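Local atomic coordinates of Orf11 (Staphylococcus phage P68, PDB entry 6O43), a protein that is a potential phage lysin, probably helping to break down the staphylococcal cell wall. Residues A[100-114]-A[145-159]. Sequence-based numbering, arbitrary orientation.
Sequences LVSQSKQAGQPSWYD and RAYIPLTAAATWAAY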
loop_
_atom_site.group_PDB
_atom_site.type_symbol
_atom_site.label_atom_id
_atom_site.label_comp_id
_atom_site.label_asym_id
_atom_site.label_seq_id
_atom_site.Cartn_x
_atom_site.Cartn_y
_atom_site.Cartn_z
ATOM N N LEU A 100 -1.626 -8.696 5.407
ATOM C CA LEU A 100 -2.333 -7.579 4.790
ATOM C C LEU A 100 -3.844 -7.783 4.814
ATOM O O LEU A 100 -4.598 -6.813 4.954
ATOM C CB LEU A 100 -1.841 -7.390 3.358
ATOM C CG LEU A 100 -1.579 -5.961 2.895
ATOM C CD1 LEU A 100 -0.896 -5.165 3.994
ATOM C CD2 LEU A 100 -0.732 -5.966 1.632
ATOM N N VAL A 101 -4.306 -9.025 4.675
ATOM C CA VAL A 101 -5.739 -9.282 4.770
ATOM C C VAL A 101 -6.238 -8.987 6.180
ATOM O O VAL A 101 -7.290 -8.363 6.363
ATOM C CB VAL A 101 -6.052 -10.726 4.340
ATOM C CG1 VAL A 101 -7.501 -11.074 4.638
ATOM C CG2 VAL A 101 -5.754 -10.921 2.856
ATOM N N SER A 102 -5.500 -9.441 7.197
ATOM C CA SER A 102 -5.861 -9.119 8.574
ATOM C C SER A 102 -5.947 -7.614 8.775
ATOM O O SER A 102 -6.973 -7.095 9.229
ATOM C CB SER A 102 -4.850 -9.727 9.546
ATOM O OG SER A 102 -4.856 -11.140 9.471
ATOM N N GLN A 103 -4.881 -6.894 8.420
ATOM C CA GLN A 103 -4.822 -5.464 8.698
ATOM C C GLN A 103 -5.936 -4.709 7.984
ATOM O O GLN A 103 -6.495 -3.753 8.535
ATOM C CB GLN A 103 -3.446 -4.909 8.314
ATOM C CG GLN A 103 -2.320 -5.454 9.188
ATOM C CD GLN A 103 -0.957 -4.881 8.844
ATOM O OE1 GLN A 103 -0.843 -3.944 8.051
ATOM N NE2 GLN A 103 0.088 -5.440 9.446
ATOM N N SER A 104 -6.292 -5.134 6.769
ATOM C CA SER A 104 -7.347 -4.446 6.031
ATOM C C SER A 104 -8.698 -4.532 6.728
ATOM O O SER A 104 -9.607 -3.772 6.376
ATOM C CB SER A 104 -7.472 -5.012 4.612
ATOM O OG SER A 104 -8.202 -6.226 4.609
ATOM N N LYS A 105 -8.855 -5.433 7.702
ATOM C CA LYS A 105 -10.091 -5.554 8.470
ATOM C C LYS A 105 -9.945 -5.064 9.908
ATOM O O LYS A 105 -10.829 -5.318 10.731
ATOM C CB LYS A 105 -10.572 -7.007 8.479
ATOM C CG LYS A 105 -10.553 -7.713 7.133
ATOM C CD LYS A 105 -11.021 -9.149 7.304
ATOM C CE LYS A 105 -10.477 -10.059 6.219
ATOM N NZ LYS A 105 -10.779 -11.493 6.502
ATOM N N GLN A 106 -8.849 -4.388 10.235
ATOM C CA GLN A 106 -8.591 -4.013 11.620
ATOM C C GLN A 106 -9.442 -2.816 12.034
ATOM O O GLN A 106 -9.787 -1.953 11.221
ATOM C CB GLN A 106 -7.110 -3.684 11.822
ATOM C CG GLN A 106 -6.667 -2.408 11.130
ATOM C CD GLN A 106 -5.160 -2.249 11.095
ATOM O OE1 GLN A 106 -4.449 -2.779 11.949
ATOM N NE2 GLN A 106 -4.663 -1.525 10.095
ATOM N N ALA A 107 -9.796 -2.782 13.313
ATOM C CA ALA A 107 -10.320 -1.557 13.892
ATOM C C ALA A 107 -9.204 -0.522 13.993
ATOM O O ALA A 107 -8.015 -0.848 13.959
ATOM C CB ALA A 107 -10.920 -1.828 15.272
ATOM N N GLY A 108 -9.588 0.739 14.107
ATOM C CA GLY A 108 -8.598 1.775 14.305
ATOM C C GLY A 108 -9.141 3.152 13.987
ATOM O O GLY A 108 -10.331 3.339 13.738
ATOM N N GLN A 109 -8.226 4.112 14.026
ATOM C CA GLN A 109 -8.492 5.508 13.723
ATOM C C GLN A 109 -7.198 6.124 13.226
ATOM O O GLN A 109 -6.116 5.584 13.487
ATOM C CB GLN A 109 -9.009 6.263 14.961
ATOM C CG GLN A 109 -7.961 6.441 16.058
ATOM C CD GLN A 109 -8.562 6.893 17.383
ATOM O OE1 GLN A 109 -9.707 6.560 17.700
ATOM N NE2 GLN A 109 -7.793 7.650 18.162
ATOM N N PRO A 110 -7.267 7.238 12.501
ATOM C CA PRO A 110 -6.044 7.832 11.954
ATOM C C PRO A 110 -5.120 8.320 13.059
ATOM O O PRO A 110 -5.542 8.626 14.178
ATOM C CB PRO A 110 -6.560 8.998 11.097
ATOM C CG PRO A 110 -7.991 8.632 10.771
ATOM C CD PRO A 110 -8.476 7.934 12.027
ATOM N N SER A 111 -3.833 8.376 12.723
ATOM C CA SER A 111 -2.773 8.791 13.637
ATOM C C SER A 111 -2.173 10.084 13.101
ATOM O O SER A 111 -1.447 10.068 12.101
ATOM C CB SER A 111 -1.716 7.697 13.767
ATOM O OG SER A 111 -0.524 8.209 14.322
ATOM N N TRP A 112 -2.475 11.202 13.758
ATOM C CA TRP A 112 -2.175 12.509 13.188
ATOM C C TRP A 112 -0.805 13.052 13.576
ATOM O O TRP A 112 -0.364 14.041 12.981
ATOM C CB TRP A 112 -3.267 13.508 13.581
ATOM C CG TRP A 112 -4.603 13.123 13.037
ATOM C CD1 TRP A 112 -5.645 12.580 13.727
ATOM C CD2 TRP A 112 -5.028 13.219 11.674
ATOM N NE1 TRP A 112 -6.703 12.346 12.877
ATOM C CE2 TRP A 112 -6.348 12.731 11.612
ATOM C CE3 TRP A 112 -4.424 13.681 10.500
ATOM C CZ2 TRP A 112 -7.073 12.690 10.422
ATOM C CZ3 TRP A 112 -5.147 13.639 9.318
ATOM C CH2 TRP A 112 -6.457 13.147 9.289
ATOM N N TYR A 113 -0.111 12.434 14.532
ATOM C CA TYR A 113 1.226 12.879 14.893
ATOM C C TYR A 113 2.133 11.678 15.116
ATOM O O TYR A 113 1.678 10.590 15.473
ATOM C CB TYR A 113 1.216 13.776 16.145
ATOM C CG TYR A 113 0.863 13.069 17.434
ATOM C CD1 TYR A 113 -0.461 12.919 17.827
ATOM C CD2 TYR A 113 1.853 12.564 18.264
ATOM C CE1 TYR A 113 -0.789 12.278 19.008
ATOM C CE2 TYR A 113 1.536 11.925 19.449
ATOM C CZ TYR A 113 0.212 11.783 19.815
ATOM O OH TYR A 113 -0.110 11.148 20.991
ATOM N N ASP A 114 3.428 11.899 14.899
ATOM C CA ASP A 114 4.442 10.857 15.033
ATOM C C ASP A 114 4.731 10.631 16.513
ATOM O O ASP A 114 5.387 11.455 17.160
ATOM C CB ASP A 114 5.702 11.261 14.270
ATOM C CG ASP A 114 6.837 10.260 14.422
ATOM O OD1 ASP A 114 6.657 9.235 15.113
ATOM O OD2 ASP A 114 7.916 10.504 13.838
ATOM N N ARG A 145 -7.706 1.141 5.278
ATOM C CA ARG A 145 -7.820 0.554 6.607
ATOM C C ARG A 145 -6.579 -0.245 6.976
ATOM O O ARG A 145 -6.197 -0.288 8.151
ATOM C CB ARG A 145 -9.069 -0.323 6.688
ATOM C CG ARG A 145 -9.331 -0.912 8.066
ATOM C CD ARG A 145 -10.793 -1.306 8.223
ATOM N NE ARG A 145 -11.674 -0.139 8.199
ATOM C CZ ARG A 145 -11.886 0.660 9.244
ATOM N NH1 ARG A 145 -11.281 0.418 10.401
ATOM N NH2 ARG A 145 -12.702 1.701 9.134
ATOM N N ALA A 146 -5.923 -0.866 5.991
ATOM C CA ALA A 146 -4.751 -1.684 6.287
ATOM C C ALA A 146 -3.579 -0.854 6.800
ATOM O O ALA A 146 -2.791 -1.342 7.618
ATOM C CB ALA A 146 -4.332 -2.470 5.044
ATOM N N TYR A 147 -3.442 0.389 6.343
ATOM C CA TYR A 147 -2.259 1.188 6.647
ATOM C C TYR A 147 -2.521 2.401 7.531
ATOM O O TYR A 147 -1.696 2.710 8.393
ATOM C CB TYR A 147 -1.598 1.647 5.344
ATOM C CG TYR A 147 -0.967 0.517 4.552
ATOM C CD1 TYR A 147 0.248 -0.032 4.941
ATOM C CD2 TYR A 147 -1.585 0.003 3.419
ATOM C CE1 TYR A 147 0.836 -1.065 4.223
ATOM C CE2 TYR A 147 -1.005 -1.031 2.692
ATOM C CZ TYR A 147 0.207 -1.559 3.100
ATOM O OH TYR A 147 0.781 -2.582 2.382
ATOM N N ILE A 148 -3.648 3.097 7.356
ATOM C CA ILE A 148 -3.819 4.410 7.989
ATOM C C ILE A 148 -3.662 4.366 9.508
ATOM O O ILE A 148 -2.947 5.222 10.058
ATOM C CB ILE A 148 -5.156 5.035 7.556
ATOM C CG1 ILE A 148 -5.036 5.615 6.140
ATOM C CG2 ILE A 148 -5.595 6.108 8.549
ATOM C CD1 ILE A 148 -6.349 5.760 5.426
ATOM N N PRO A 149 -4.290 3.439 10.238
ATOM C CA PRO A 149 -4.227 3.510 11.710
ATOM C C PRO A 149 -2.832 3.340 12.280
ATOM O O PRO A 149 -2.582 3.803 13.400
ATOM C CB PRO A 149 -5.143 2.364 12.163
ATOM C CG PRO A 149 -5.970 2.018 10.967
ATOM C CD PRO A 149 -5.130 2.325 9.771
ATOM N N LEU A 150 -1.910 2.714 11.546
ATOM C CA LEU A 150 -0.706 2.158 12.150
ATOM C C LEU A 150 0.484 3.109 12.182
ATOM O O LEU A 150 1.364 2.938 13.033
ATOM C CB LEU A 150 -0.313 0.873 11.418
ATOM C CG LEU A 150 -1.346 -0.239 11.589
ATOM C CD1 LEU A 150 -0.986 -1.459 10.762
ATOM C CD2 LEU A 150 -1.470 -0.599 13.062
ATOM N N THR A 151 0.550 4.092 11.289
ATOM C CA THR A 151 1.649 5.045 11.286
ATOM C C THR A 151 1.113 6.425 10.944
ATOM O O THR A 151 0.123 6.561 10.219
ATOM C CB THR A 151 2.751 4.663 10.286
ATOM O OG1 THR A 151 2.235 4.742 8.953
ATOM C CG2 THR A 151 3.254 3.249 10.547
ATOM N N ALA A 152 1.776 7.450 11.483
ATOM C CA ALA A 152 1.398 8.820 11.157
ATOM C C ALA A 152 1.660 9.125 9.689
ATOM O O ALA A 152 0.897 9.865 9.056
ATOM C CB ALA A 152 2.148 9.804 12.058
ATOM N N ALA A 153 2.728 8.553 9.124
ATOM C CA ALA A 153 3.052 8.803 7.722
ATOM C C ALA A 153 1.948 8.304 6.798
ATOM O O ALA A 153 1.636 8.949 5.790
ATOM C CB ALA A 153 4.387 8.150 7.360
ATOM N N ALA A 154 1.346 7.158 7.120
ATOM C CA ALA A 154 0.255 6.650 6.293
ATOM C C ALA A 154 -0.981 7.530 6.418
ATOM O O ALA A 154 -1.696 7.756 5.433
ATOM C CB ALA A 154 -0.068 5.207 6.678
ATOM N N THR A 155 -1.249 8.038 7.621
ATOM C CA THR A 155 -2.371 8.951 7.806
ATOM C C THR A 155 -2.162 10.239 7.024
ATOM O O THR A 155 -3.068 10.711 6.331
ATOM C CB THR A 155 -2.566 9.250 9.291
ATOM O OG1 THR A 155 -3.098 8.087 9.936
ATOM C CG2 THR A 155 -3.522 10.435 9.479
ATOM N N TRP A 156 -0.969 10.830 7.134
ATOM C CA TRP A 156 -0.666 12.033 6.366
ATOM C C TRP A 156 -0.798 11.782 4.870
ATOM O O TRP A 156 -1.361 12.608 4.142
ATOM C CB TRP A 156 0.740 12.529 6.699
ATOM C CG TRP A 156 0.927 12.928 8.127
ATOM C CD1 TRP A 156 -0.022 13.423 8.981
ATOM C CD2 TRP A 156 2.145 12.865 8.876
ATOM N NE1 TRP A 156 0.535 13.675 10.212
ATOM C CE2 TRP A 156 1.864 13.340 10.174
ATOM C CE3 TRP A 156 3.449 12.457 8.573
ATOM C CZ2 TRP A 156 2.836 13.411 11.166
ATOM C CZ3 TRP A 156 4.413 12.532 9.563
ATOM C CH2 TRP A 156 4.101 13.005 10.843
ATOM N N ALA A 157 -0.282 10.647 4.391
ATOM C CA ALA A 157 -0.355 10.353 2.963
ATOM C C ALA A 157 -1.798 10.284 2.484
ATOM O O ALA A 157 -2.115 10.735 1.378
ATOM C CB ALA A 157 0.369 9.042 2.651
ATOM N N ALA A 158 -2.689 9.730 3.305
ATOM C CA ALA A 158 -4.078 9.563 2.889
ATOM C C ALA A 158 -4.886 10.849 3.043
ATOM O O ALA A 158 -5.736 11.153 2.198
ATOM C CB ALA A 158 -4.732 8.436 3.692
ATOM N N TYR A 159 -4.628 11.619 4.105
ATOM C CA TYR A 159 -5.528 12.687 4.523
ATOM C C TYR A 159 -4.894 14.068 4.643
ATOM O O TYR A 159 -5.635 15.050 4.773
ATOM C CB TYR A 159 -6.162 12.336 5.878
ATOM C CG TYR A 159 -7.149 11.193 5.830
ATOM C CD1 TYR A 159 -8.142 11.142 4.853
ATOM C CD2 TYR A 159 -7.091 10.165 6.762
ATOM C CE1 TYR A 159 -9.054 10.098 4.816
ATOM C CE2 TYR A 159 -7.994 9.122 6.733
ATOM C CZ TYR A 159 -8.972 9.092 5.763
ATOM O OH TYR A 159 -9.871 8.050 5.735
HETATM O O HOH W 1 -12.445 0.835 13.515
HETATM O O HOH W 2 -13.148 2.607 11.876
HETATM O O HOH W 3 -4.230 5.314 15.320
#
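Thr155 OG1 holds two bonds: it accepts from Ser111 N (2.9 Å, nearly straight at 166°) and donates to Ile148 O, tying the loop after helix 89-104 to the turn that precedes helix 152-159. The same rotamer (chi1 -72°) that sets OG1 beside the backbone N puts Thr155 CG2 anti to it, over one face of the Trp112 indole and 3.7 Å from the centroid of its six-membered ring, a CH-pi contact. Pro110 CB sits over the same face, toward the rim, and Tyr159 CB meets Trp112 CH2 at 3.5 Å. The indole of Trp156 turns its edge to the loop: Trp156 NE1 donates to Trp112 O over 2.9 Å, reaching it from above the carbonyl plane.

At the other end Gln106 and Arg145 trade bonds. Gln106 NE2 gives an almost linear hydrogen bond (2.8 Å, 173°) to Arg145 O, while Arg145 NH1 donates to Gln106 O over 2.9 Å; both donors lie in the plane of the carbonyl they meet. A bend at chi3 helps bring the guanidinium round so that its edge meets Gln106 O. Between the two ends, a water donates to both Gln109 O and Pro149 O.

The 105-114 loop, largely extended from Gln106 to Ser111, passes over the link from helix 143-147 to helix 152-159 and the first turns of the latter. Helix 124-136 lies against both segments: Asn131 accepts from Trp112 NE1, Asp133 OD2 is hydrogen-bonded to Tyr159 OH, and Phe134 touches Arg145 and Pro149; helix 177-187 packs against Tyr147, Ala157 and Ala158.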